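Local coordinates for UBX domain-containing protein 7 (Homo sapiens, PDB 5X3P) that links neddylated cullin-RING ubiquitin ligases to the p97/VCP segregase through a set of domains, its UBX domain being the part that engages p97, at residues Leu9-Arg12 and Arg18-Ile21; Tyr41-Phe46 and Leu60-Thr65; Pro53-Ser58 and Pro73-Phe78. The protein carries 1 engineered substitution. One frame throughout, in Å; residues are numbered along the deposited sequence.

Contact 1: Leu9-Arg12 and Arg18-Ile21; sequences LMLR and REQI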
loop_
_atom_site.group_PDB
_atom_site.type_symbol
_atom_site.label_atom_id
_atom_site.label_comp_id
_atom_site.label_asym_id
_atom_site.label_seq_id
_atom_site.Cartn_x
_atom_site.Cartn_y
_atom_site.Cartn_z
ATOM N N LEU A 9 7.718 -1.180 3.309
ATOM C CA LEU A 9 6.845 -0.073 2.972
ATOM C C LEU A 9 6.993 1.073 3.953
ATOM O O LEU A 9 7.016 0.848 5.164
ATOM C CB LEU A 9 5.385 -0.553 2.969
ATOM C CG LEU A 9 5.032 -1.702 2.016
ATOM C CD1 LEU A 9 3.553 -2.045 2.096
ATOM C CD2 LEU A 9 5.382 -1.312 0.597
HETATM N N MSE A 10 7.100 2.292 3.421
HETATM C CA MSE A 10 6.841 3.507 4.181
HETATM C C MSE A 10 5.407 3.964 3.876
HETATM O O MSE A 10 5.065 4.219 2.718
HETATM C CB MSE A 10 7.822 4.619 3.796
HETATM C CG MSE A 10 7.356 6.028 4.259
HETATM SE SE MSE A 10 7.420 6.204 6.215
HETATM C CE MSE A 10 9.336 6.384 6.310
ATOM N N LEU A 11 4.571 4.060 4.912
ATOM C CA LEU A 11 3.201 4.536 4.744
ATOM C C LEU A 11 3.108 5.995 5.190
ATOM O O LEU A 11 3.546 6.359 6.284
ATOM C CB LEU A 11 2.224 3.676 5.541
ATOM C CG LEU A 11 2.359 2.173 5.335
ATOM C CD1 LEU A 11 1.344 1.456 6.219
ATOM C CD2 LEU A 11 2.149 1.811 3.864
ATOM N N ARG A 12 2.570 6.843 4.320
ATOM C CA ARG A 12 2.488 8.271 4.602
ATOM C C ARG A 12 1.009 8.641 4.687
ATOM O O ARG A 12 0.327 8.704 3.662
ATOM C CB ARG A 12 3.173 9.060 3.491
ATOM C CG ARG A 12 4.651 8.732 3.296
ATOM C CD ARG A 12 5.522 9.494 4.287
ATOM N NE ARG A 12 5.303 10.932 4.168
ATOM C CZ ARG A 12 5.882 11.702 3.253
ATOM N NH1 ARG A 12 6.723 11.173 2.370
ATOM N NH2 ARG A 12 5.619 13.004 3.216
ATOM N N ARG A 18 3.481 8.755 9.997
ATOM C CA ARG A 18 4.263 7.833 9.174
ATOM C C ARG A 18 4.368 6.501 9.888
ATOM O O ARG A 18 4.457 6.460 11.119
ATOM C CB ARG A 18 5.667 8.399 8.934
ATOM C CG ARG A 18 5.659 9.770 8.276
ATOM C CD ARG A 18 7.062 10.259 7.999
ATOM N NE ARG A 18 7.069 11.376 7.054
ATOM C CZ ARG A 18 7.586 12.575 7.305
ATOM N NH1 ARG A 18 8.157 12.825 8.476
ATOM N NH2 ARG A 18 7.539 13.528 6.380
ATOM N N GLU A 19 4.394 5.414 9.116
ATOM C CA GLU A 19 4.477 4.088 9.695
ATOM C C GLU A 19 5.291 3.207 8.767
ATOM O O GLU A 19 5.122 3.277 7.540
ATOM C CB GLU A 19 3.070 3.503 9.845
ATOM C CG GLU A 19 3.067 2.099 10.420
ATOM C CD GLU A 19 1.685 1.478 10.420
ATOM O OE1 GLU A 19 0.738 2.104 9.883
ATOM O OE2 GLU A 19 1.552 0.356 10.957
ATOM N N GLN A 20 6.170 2.376 9.325
ATOM C CA GLN A 20 6.920 1.458 8.466
ATOM C C GLN A 20 6.547 0.024 8.767
ATOM O O GLN A 20 6.522 -0.391 9.931
ATOM C CB GLN A 20 8.430 1.675 8.612
ATOM C CG GLN A 20 8.937 2.900 7.863
ATOM C CD GLN A 20 10.285 3.348 8.351
ATOM O OE1 GLN A 20 10.384 4.073 9.345
ATOM N NE2 GLN A 20 11.346 2.928 7.646
ATOM N N ILE A 21 6.223 -0.726 7.716
ATOM C CA ILE A 21 5.887 -2.136 7.874
ATOM C C ILE A 21 6.594 -2.934 6.795
ATOM O O ILE A 21 6.975 -2.369 5.768
ATOM C CB ILE A 21 4.373 -2.382 7.750
ATOM C CG1 ILE A 21 3.889 -2.071 6.322
ATOM C CG2 ILE A 21 3.608 -1.582 8.794
ATOM C CD1 ILE A 21 2.411 -2.416 6.064
#

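Contact 2: Tyr41-Phe46 and Leu60-Thr65; sequences YPNERF and LDYDIT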
loop_
_atom_site.group_PDB
_atom_site.type_symbol
_atom_site.label_atom_id
_atom_site.label_comp_id
_atom_site.label_asym_id
_atom_site.label_seq_id
_atom_site.Cartn_x
_atom_site.Cartn_y
_atom_site.Cartn_z
ATOM N N TYR A 41 -8.310 4.225 7.978
ATOM C CA TYR A 41 -8.493 4.713 6.616
ATOM C C TYR A 41 -9.184 3.678 5.721
ATOM O O TYR A 41 -8.530 2.928 4.989
ATOM C CB TYR A 41 -7.145 5.162 6.036
ATOM C CG TYR A 41 -6.516 6.269 6.843
ATOM C CD1 TYR A 41 -6.793 7.590 6.559
ATOM C CD2 TYR A 41 -5.660 5.989 7.900
ATOM C CE1 TYR A 41 -6.236 8.615 7.294
ATOM C CE2 TYR A 41 -5.096 7.004 8.653
ATOM C CZ TYR A 41 -5.386 8.320 8.337
ATOM O OH TYR A 41 -4.839 9.350 9.058
ATOM N N PRO A 42 -10.521 3.638 5.784
ATOM C CA PRO A 42 -11.277 2.609 5.069
ATOM C C PRO A 42 -11.162 2.765 3.559
ATOM O O PRO A 42 -11.186 3.899 3.056
ATOM C CB PRO A 42 -12.729 2.844 5.525
ATOM C CG PRO A 42 -12.756 4.214 6.086
ATOM C CD PRO A 42 -11.379 4.496 6.617
ATOM N N ASN A 43 -11.070 1.637 2.857
ATOM C CA ASN A 43 -10.895 1.625 1.407
ATOM C C ASN A 43 -11.976 2.379 0.630
ATOM O O ASN A 43 -11.712 2.941 -0.437
ATOM C CB ASN A 43 -10.807 0.181 0.908
ATOM C CG ASN A 43 -10.585 0.102 -0.590
ATOM O OD1 ASN A 43 -9.507 0.450 -1.082
ATOM N ND2 ASN A 43 -11.602 -0.364 -1.325
ATOM N N GLU A 44 -13.196 2.386 1.162
ATOM C CA GLU A 44 -14.304 3.105 0.524
ATOM C C GLU A 44 -14.062 4.610 0.416
ATOM O O GLU A 44 -14.668 5.276 -0.421
ATOM C CB GLU A 44 -15.647 2.835 1.236
ATOM C CG GLU A 44 -15.546 2.106 2.577
ATOM C CD GLU A 44 -15.102 0.651 2.436
ATOM O OE1 GLU A 44 -15.591 -0.032 1.510
ATOM O OE2 GLU A 44 -14.248 0.203 3.235
ATOM N N ARG A 45 -13.178 5.141 1.256
ATOM C CA ARG A 45 -12.915 6.586 1.305
ATOM C C ARG A 45 -11.465 6.945 0.920
ATOM O O ARG A 45 -11.200 8.078 0.484
ATOM C CB ARG A 45 -13.226 7.145 2.711
ATOM C CG ARG A 45 -13.147 8.668 2.820
ATOM C CD ARG A 45 -13.310 9.163 4.269
ATOM N NE ARG A 45 -13.256 10.622 4.367
ATOM C CZ ARG A 45 -14.164 11.364 4.996
ATOM N NH1 ARG A 45 -15.202 10.782 5.588
ATOM N NH2 ARG A 45 -14.036 12.686 5.039
ATOM N N PHE A 46 -10.544 5.992 1.089
ATOM C CA PHE A 46 -9.113 6.230 0.826
ATOM C C PHE A 46 -8.529 5.228 -0.164
ATOM O O PHE A 46 -9.014 4.098 -0.276
ATOM C CB PHE A 46 -8.303 6.188 2.125
ATOM C CG PHE A 46 -8.708 7.242 3.116
ATOM C CD1 PHE A 46 -9.725 6.996 4.033
ATOM C CD2 PHE A 46 -8.097 8.488 3.109
ATOM C CE1 PHE A 46 -10.123 7.984 4.941
ATOM C CE2 PHE A 46 -8.490 9.488 4.001
ATOM C CZ PHE A 46 -9.500 9.239 4.924
ATOM N N LEU A 60 -5.570 -1.708 -9.149
ATOM C CA LEU A 60 -5.216 -3.120 -9.230
ATOM C C LEU A 60 -6.177 -3.974 -8.411
ATOM O O LEU A 60 -6.753 -3.512 -7.415
ATOM C CB LEU A 60 -3.788 -3.345 -8.733
ATOM C CG LEU A 60 -2.673 -2.583 -9.444
ATOM C CD1 LEU A 60 -1.348 -2.771 -8.706
ATOM C CD2 LEU A 60 -2.538 -3.048 -10.891
ATOM N N ASP A 61 -6.355 -5.225 -8.832
ATOM C CA ASP A 61 -7.143 -6.179 -8.053
ATOM C C ASP A 61 -6.434 -6.482 -6.737
ATOM O O ASP A 61 -5.246 -6.834 -6.731
ATOM C CB ASP A 61 -7.301 -7.474 -8.846
ATOM C CG ASP A 61 -8.504 -8.267 -8.419
ATOM O OD1 ASP A 61 -8.476 -8.820 -7.298
ATOM O OD2 ASP A 61 -9.477 -8.334 -9.207
ATOM N N TYR A 62 -7.151 -6.371 -5.618
ATOM C CA TYR A 62 -6.521 -6.530 -4.303
ATOM C C TYR A 62 -6.066 -7.982 -4.044
ATOM O O TYR A 62 -5.293 -8.259 -3.119
ATOM C CB TYR A 62 -7.449 -5.998 -3.196
ATOM C CG TYR A 62 -7.632 -4.474 -3.230
ATOM C CD1 TYR A 62 -6.728 -3.655 -3.923
ATOM C CD2 TYR A 62 -8.701 -3.855 -2.569
ATOM C CE1 TYR A 62 -6.889 -2.265 -3.962
ATOM C CE2 TYR A 62 -8.858 -2.454 -2.592
ATOM C CZ TYR A 62 -7.954 -1.675 -3.292
ATOM O OH TYR A 62 -8.104 -0.298 -3.324
ATOM N N ASP A 63 -6.525 -8.907 -4.881
ATOM C CA ASP A 63 -6.201 -10.319 -4.689
ATOM C C ASP A 63 -4.822 -10.722 -5.253
ATOM O O ASP A 63 -4.350 -11.846 -5.022
ATOM C CB ASP A 63 -7.304 -11.201 -5.293
ATOM C CG ASP A 63 -7.415 -12.536 -4.606
ATOM O OD1 ASP A 63 -7.344 -12.557 -3.362
ATOM O OD2 ASP A 63 -7.561 -13.566 -5.309
ATOM N N ILE A 64 -4.168 -9.819 -5.986
ATOM C CA ILE A 64 -2.833 -10.131 -6.512
ATOM C C ILE A 64 -1.760 -9.835 -5.461
ATOM O O ILE A 64 -1.991 -9.080 -4.523
ATOM C CB ILE A 64 -2.508 -9.391 -7.828
ATOM C CG1 ILE A 64 -2.217 -7.903 -7.581
ATOM C CG2 ILE A 64 -3.646 -9.580 -8.834
ATOM C CD1 ILE A 64 -1.881 -7.140 -8.851
ATOM N N THR A 65 -0.582 -10.425 -5.633
ATOM C CA THR A 65 0.479 -10.296 -4.648
ATOM C C THR A 65 1.287 -9.059 -4.937
ATOM O O THR A 65 1.186 -8.502 -6.029
ATOM C CB THR A 65 1.443 -11.486 -4.705
ATOM O OG1 THR A 65 2.097 -11.479 -5.975
ATOM C CG2 THR A 65 0.703 -12.812 -4.502
HETATM O O HOH W 1 -11.387 -0.609 -4.162
#

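Contact 3: Pro53-Ser58 and Pro73-Phe78; sequences PRRKLS and PQETVF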
loop_
_atom_site.group_PDB
_atom_site.type_symbol
_atom_site.label_atom_id
_atom_site.label_comp_id
_atom_site.label_asym_id
_atom_site.label_seq_id
_atom_site.Cartn_x
_atom_site.Cartn_y
_atom_site.Cartn_z
ATOM N N PRO A 53 8.136 3.722 -8.388
ATOM C CA PRO A 53 7.259 4.118 -9.507
ATOM C C PRO A 53 5.870 4.560 -9.033
ATOM O O PRO A 53 5.426 4.188 -7.932
ATOM C CB PRO A 53 7.154 2.843 -10.361
ATOM C CG PRO A 53 7.801 1.733 -9.541
ATOM C CD PRO A 53 8.706 2.374 -8.560
ATOM N N ARG A 54 5.221 5.401 -9.831
ATOM C CA ARG A 54 3.912 5.915 -9.472
ATOM C C ARG A 54 2.844 4.914 -9.901
ATOM O O ARG A 54 2.763 4.531 -11.065
ATOM C CB ARG A 54 3.657 7.269 -10.128
ATOM C CG ARG A 54 2.285 7.847 -9.810
ATOM C CD ARG A 54 2.111 9.229 -10.419
ATOM N NE ARG A 54 0.722 9.699 -10.360
ATOM C CZ ARG A 54 0.199 10.378 -9.341
ATOM N NH1 ARG A 54 0.942 10.661 -8.277
ATOM N NH2 ARG A 54 -1.073 10.768 -9.382
ATOM N N ARG A 55 2.022 4.494 -8.951
ATOM C CA ARG A 55 1.011 3.489 -9.221
ATOM C C ARG A 55 -0.217 3.841 -8.407
ATOM O O ARG A 55 -0.099 4.228 -7.249
ATOM C CB ARG A 55 1.529 2.107 -8.800
ATOM C CG ARG A 55 2.541 1.463 -9.758
ATOM C CD ARG A 55 3.175 0.244 -9.109
ATOM N NE ARG A 55 3.915 0.744 -7.981
ATOM C CZ ARG A 55 5.164 0.457 -7.675
ATOM N NH1 ARG A 55 5.882 -0.421 -8.366
ATOM N NH2 ARG A 55 5.674 1.062 -6.634
ATOM N N LYS A 56 -1.392 3.722 -9.010
ATOM C CA LYS A 56 -2.622 3.801 -8.242
ATOM C C LYS A 56 -2.968 2.364 -7.892
ATOM O O LYS A 56 -3.423 1.604 -8.760
ATOM C CB LYS A 56 -3.735 4.435 -9.075
ATOM C CG LYS A 56 -3.393 5.802 -9.662
ATOM C CD LYS A 56 -4.111 6.933 -8.927
ATOM C CE LYS A 56 -4.038 8.257 -9.705
ATOM N NZ LYS A 56 -4.830 8.248 -10.978
ATOM N N LEU A 57 -2.716 1.970 -6.647
ATOM C CA LEU A 57 -2.915 0.582 -6.243
ATOM C C LEU A 57 -4.404 0.237 -6.222
ATOM O O LEU A 57 -4.804 -0.938 -6.308
ATOM C CB LEU A 57 -2.274 0.323 -4.872
ATOM C CG LEU A 57 -0.785 0.651 -4.712
ATOM C CD1 LEU A 57 -0.333 0.289 -3.292
ATOM C CD2 LEU A 57 0.026 -0.158 -5.709
ATOM N N SER A 58 -5.245 1.259 -6.121
ATOM C CA SER A 58 -6.674 0.999 -6.143
ATOM C C SER A 58 -7.088 0.571 -7.546
ATOM O O SER A 58 -8.155 -0.001 -7.726
ATOM C CB SER A 58 -7.474 2.226 -5.670
ATOM O OG SER A 58 -8.884 1.991 -5.724
ATOM N N PRO A 73 11.465 -3.499 -4.047
ATOM C CA PRO A 73 11.808 -3.985 -2.700
ATOM C C PRO A 73 11.469 -2.976 -1.610
ATOM O O PRO A 73 11.174 -3.355 -0.476
ATOM C CB PRO A 73 13.325 -4.157 -2.776
ATOM C CG PRO A 73 13.555 -4.573 -4.211
ATOM C CD PRO A 73 12.601 -3.665 -4.987
ATOM N N GLN A 74 11.507 -1.693 -1.950
ATOM C CA GLN A 74 11.129 -0.656 -1.007
ATOM C C GLN A 74 10.177 0.300 -1.698
ATOM O O GLN A 74 10.412 0.671 -2.855
ATOM C CB GLN A 74 12.388 0.079 -0.550
ATOM C CG GLN A 74 13.447 -0.858 0.052
ATOM C CD GLN A 74 14.622 -0.090 0.603
ATOM O OE1 GLN A 74 14.995 0.967 0.068
ATOM N NE2 GLN A 74 15.187 -0.581 1.703
ATOM N N GLU A 75 9.108 0.688 -0.997
ATOM C CA GLU A 75 8.101 1.586 -1.557
ATOM C C GLU A 75 7.652 2.592 -0.539
ATOM O O GLU A 75 7.604 2.298 0.661
ATOM C CB GLU A 75 6.867 0.792 -2.001
ATOM C CG GLU A 75 7.130 -0.194 -3.104
ATOM C CD GLU A 75 7.154 0.482 -4.466
ATOM O OE1 GLU A 75 6.844 1.692 -4.542
ATOM O OE2 GLU A 75 7.446 -0.188 -5.489
ATOM N N THR A 76 7.295 3.777 -1.024
ATOM C CA THR A 76 6.626 4.765 -0.198
ATOM C C THR A 76 5.170 4.830 -0.671
ATOM O O THR A 76 4.904 5.054 -1.864
ATOM C CB THR A 76 7.284 6.142 -0.345
ATOM O OG1 THR A 76 8.611 6.105 0.198
ATOM C CG2 THR A 76 6.476 7.199 0.394
ATOM N N VAL A 77 4.230 4.603 0.249
ATOM C CA VAL A 77 2.821 4.531 -0.118
ATOM C C VAL A 77 2.083 5.697 0.529
ATOM O O VAL A 77 2.056 5.811 1.764
ATOM C CB VAL A 77 2.171 3.212 0.347
ATOM C CG1 VAL A 77 0.705 3.155 -0.111
ATOM C CG2 VAL A 77 2.925 2.000 -0.204
ATOM N N PHE A 78 1.491 6.554 -0.300
ATOM C CA PHE A 78 0.651 7.640 0.199
ATOM C C PHE A 78 -0.790 7.183 0.352
ATOM O O PHE A 78 -1.370 6.617 -0.569
ATOM C CB PHE A 78 0.718 8.826 -0.749
ATOM C CG PHE A 78 2.076 9.430 -0.832
ATOM C CD1 PHE A 78 2.492 10.345 0.127
ATOM C CD2 PHE A 78 2.962 9.065 -1.841
ATOM C CE1 PHE A 78 3.767 10.900 0.074
ATOM C CE2 PHE A 78 4.244 9.617 -1.898
ATOM C CZ PHE A 78 4.644 10.531 -0.943
#

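Contact 1: Leu9-Arg12 and Arg18-Ile21
Met10, present as selenomethionine, bends over the neighbouring strand: SE lies against Arg18 CB at 3.9 Å, and CE reaches Gln20, 3.8 Å from its CD. With CG anti to the backbone N (chi1 164°) and further bends at chi2 and chi3, the long flexible chain leans its end over Arg18 and Gln20. Beside it Arg12 and Arg18 run alongside one another in the same direction, NE to NE 3.4 Å apart. Both atoms are donors and the charges are alike, so this approach is probably unfavourable in itself; the guanidinium planes are turned 67° apart, with Arg18 NH2 over one face of Arg12. The two strands form the N-terminal beta hairpin of the UBX domain, a beta-grasp fold like that of ubiquitin. Leu9 N donates to Ile21 O and Leu11 N to Glu19 O, both at 2.8 Å, and Ile21 N and Glu19 N return longer bonds. On the other face, Leu9, Leu11 and Ile21 suit the apolar side turned to helix 29-38; Leu11 CD1 meets Ile21 CD1 at 4.0 Å. Glu19, extended beside Leu11, carries its carboxylate to Tyr13 OH and His35 NE2, hydrogen bonds that satisfy both oxygens.

Contact 2: Tyr41-Phe46 and Leu60-Thr65
Asn43 and Tyr62 reach for each other from opposite directions, and Tyr62 OH donates to Asn43 OD1 over 2.7 Å. The hydroxyl approaches at 134° to the C=O bond, tilted 20° out of the carbonyl plane. The amide stands at the edge of the ring, its plane steeply inclined to it, with Asn43 OD1 3.3 Å from Tyr62 CE2. A water takes a hydrogen bond from Asn43 ND2 at 2.9 Å and gives a weak one to Tyr62 OH; Ser58 OG and Arg82 NH2 make only weak hydrogen bonds with the same hydroxyl. An alanine in place of Asn43 would take away both OD1 and ND2, and would probably leave the phenol without this acceptor and the water without its amide donor. The pair bridges two surface loops of the beta-grasp UBX domain, one following helix 29-38 and the other leading to helix 66-69. Further out, Gln37 OE1 accepts from Asn43 N and Arg82 NE donates to Asn43 O, while Pro42 O takes both Arg45 N and Phe46 N, tightening the turn. Tyr62 rests on Val33 and sits in a type I turn from Asp61 to Ile64. There Asp61, a residue apt for such bends, accepts through OD1 from Asp63 N at 3.1 Å, an Asx turn.

Contact 3: Pro53-Ser58 and Pro73-Phe78
Arg55 sends its guanidinium across to Glu75, the two side chains meeting at about a right angle. Arg55 NH2 and Glu75 OE2 form a salt bridge modelled at 2.5 Å, but NH2 sits too close to the carboxylate, so its exact place is doubtful. The pairing of opposite charges is the firmer point, and it suits a buried glutamate. Each chain reaches the other by a bend: Arg55 runs extended as far as CD and turns at chi3 (-64°), whereas Glu75 turns earlier, at chi2 (-81°). As modelled, the guanidinium and carboxylate planes are 66° apart. Both are also held from outside, since Arg55 NE donates to Thr50 OG1 and Glu75 OE2 accepts from Cys72 N. Pro53 covers part of the guanidinium of Arg55, its CB lying 4.0 Å above one face and offset toward the rim. The peptide bond before this proline is cis, and Pro53 and Arg54 belong to a Phe-Pro-Arg sequence that, as in other UBX domains, probably takes part in binding p97. Farther along, Leu57 sets out toward strand 74-81, and its CD1 comes to 4.4 Å from Val77 CG1, a loose apolar meeting in the interior that Leu71 and Leu48 help to fill. Strand 46-50 separates the short strand 55-56 from strand 74-81 in the sheet, and strand 6-12 flanks strand 74-81 on its other edge.

In the fold
Contact 1 closes before the others open; then contacts 2 and 3 alternate along the chain, in the order 41-46, 53-58, 60-65 and 73-78. Contacts 1 and 3 have centres about 11 Å apart and share the mixed sheet, where strands 6-12 and 74-81 run parallel as neighbours and Met10 O and Arg12 N probably bond to Val77. Contact 2 lies across the chain's centre from contact 1, about 16 Å between centres; its centre is about 12 Å from that of contact 3, which it touches where Tyr62 CE1 packs on Leu57 O. Together they tie the hairpin, the central strand and the loops before strand 46-50 and helix 66-69 into one compact UBX domain, the part that binds p97.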